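Putative transcription regulator (Lactobacillus plantarum WCFS1, PDB 3COL) is a putative transcription regulator of the TetR family that probably binds DNA through its N-terminal helix-turn-helix domain. Local coordinates at residues A21-E26 with I110-A115. Residues are numbered along the deposited sequence; the frame is centred on the assembly and turned at random.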
# COMPACT_ATOMS: atom_id res chain seq x y z
N ALA A 21 -4.60 12.52 13.11
CA ALA A 21 -3.35 12.36 13.88
C ALA A 21 -3.27 11.04 14.63
O ALA A 21 -2.25 10.38 14.63
CB ALA A 21 -3.14 13.55 14.85
N ILE A 22 -4.35 10.68 15.31
CA ILE A 22 -4.44 9.40 16.02
C ILE A 22 -4.28 8.21 15.06
O ILE A 22 -3.50 7.27 15.31
CB ILE A 22 -5.79 9.28 16.81
CG1 ILE A 22 -5.84 10.32 17.94
CG2 ILE A 22 -5.97 7.85 17.37
CD1 ILE A 22 -7.27 10.52 18.52
N ILE A 23 -5.00 8.26 13.95
CA ILE A 23 -4.84 7.24 12.90
C ILE A 23 -3.37 7.08 12.50
O ILE A 23 -2.87 5.97 12.39
CB ILE A 23 -5.77 7.52 11.67
CG1 ILE A 23 -7.26 7.39 12.10
CG2 ILE A 23 -5.44 6.59 10.47
CD1 ILE A 23 -8.28 7.71 11.00
N LEU A 24 -2.66 8.20 12.28
CA LEU A 24 -1.27 8.12 11.86
C LEU A 24 -0.39 7.51 12.96
O LEU A 24 0.51 6.74 12.66
CB LEU A 24 -0.74 9.49 11.43
CG LEU A 24 -1.34 10.08 10.15
CD1 LEU A 24 -0.81 11.49 9.95
CD2 LEU A 24 -0.99 9.22 8.94
N ALA A 25 -0.66 7.86 14.22
CA ALA A 25 0.11 7.37 15.37
C ALA A 25 -0.28 5.95 15.84
O ALA A 25 0.58 5.15 16.18
CB ALA A 25 0.01 8.36 16.55
N GLU A 26 -1.59 5.66 15.90
CA GLU A 26 -2.03 4.37 16.46
C GLU A 26 -2.91 3.52 15.54
O GLU A 26 -3.38 2.45 15.96
CB GLU A 26 -2.73 4.55 17.80
CG GLU A 26 -2.06 5.50 18.77
CD GLU A 26 -2.96 5.78 19.96
OE1 GLU A 26 -3.14 6.97 20.32
OE2 GLU A 26 -3.51 4.80 20.52
N ILE A 110 -6.00 7.10 4.30
CA ILE A 110 -6.98 6.32 3.52
C ILE A 110 -6.63 4.83 3.58
O ILE A 110 -7.47 4.00 3.89
CB ILE A 110 -7.04 6.78 2.04
CG1 ILE A 110 -7.65 8.20 1.92
CG2 ILE A 110 -7.84 5.76 1.12
CD1 ILE A 110 -7.41 8.86 0.58
N GLN A 111 -5.37 4.51 3.27
CA GLN A 111 -4.91 3.14 3.22
C GLN A 111 -5.11 2.46 4.56
O GLN A 111 -5.59 1.31 4.64
CB GLN A 111 -3.44 3.11 2.79
CG GLN A 111 -2.77 1.76 3.03
CD GLN A 111 -1.61 1.56 2.09
OE1 GLN A 111 -0.50 2.07 2.33
NE2 GLN A 111 -1.84 0.81 1.01
N GLN A 112 -4.76 3.17 5.64
CA GLN A 112 -4.94 2.63 6.99
C GLN A 112 -6.39 2.34 7.33
O GLN A 112 -6.70 1.30 7.90
CB GLN A 112 -4.36 3.58 8.04
CG GLN A 112 -2.93 3.29 8.45
CD GLN A 112 -2.34 4.38 9.31
OE1 GLN A 112 -2.32 5.55 8.92
NE2 GLN A 112 -1.84 4.01 10.48
N ILE A 113 -7.27 3.29 7.02
CA ILE A 113 -8.71 3.12 7.27
C ILE A 113 -9.24 1.94 6.44
O ILE A 113 -9.92 1.07 6.97
CB ILE A 113 -9.53 4.40 6.99
CG1 ILE A 113 -9.06 5.52 7.93
CG2 ILE A 113 -11.02 4.12 7.19
CD1 ILE A 113 -9.72 6.86 7.69
N LYS A 114 -8.89 1.90 5.15
CA LYS A 114 -9.26 0.79 4.28
C LYS A 114 -8.79 -0.58 4.79
O LYS A 114 -9.57 -1.55 4.79
CB LYS A 114 -8.76 1.05 2.86
CG LYS A 114 -9.76 1.77 2.01
CD LYS A 114 -9.22 2.03 0.62
CE LYS A 114 -10.32 1.80 -0.43
NZ LYS A 114 -10.08 2.42 -1.81
N ALA A 115 -7.55 -0.67 5.26
CA ALA A 115 -7.02 -1.91 5.85
C ALA A 115 -7.86 -2.46 7.01
O ALA A 115 -8.02 -3.67 7.14
CB ALA A 115 -5.57 -1.72 6.29
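Gln112 reaches from helix 106-117 to the C-terminal turn of helix 11-26 and lays its amide against the backbone and side chain of Ile23. The extended chain (chi2 171°) brings the amide up to Ile23, where NE2 lies 2.9 Å from the carbonyl O. The amide oxygen OE1 lies 3.6 Å from CG2 of Ile23. It is also near CD2 of Leu24, whose side chain crosses that of Gln112 at about a right angle. At the next residue, Ile113 meets the longer branch of Ile23, the two CD1 methyls lying 3.7 Å apart as the side chains cross nearly perpendicularly. Ile113 also packs on Ile58 of helix 54-67, and Ile23 on Val31. An alanine in place of Ile23 would probably leave CD1 of Ile113 without its partner on helix 11-26 and open a gap beside the Gln112 amide. The segment axes, inclined at 72°, stay 10.2 Å apart, and side chains of helix 106-117 span the space. Methyl-to-methyl packing beside an amide whose NE2 faces a backbone carbonyl makes this a mixed contact of few atoms (193 Å² buried), joining the probable DNA-binding domain to the C-terminal regulatory domain expected of a TetR-family protein.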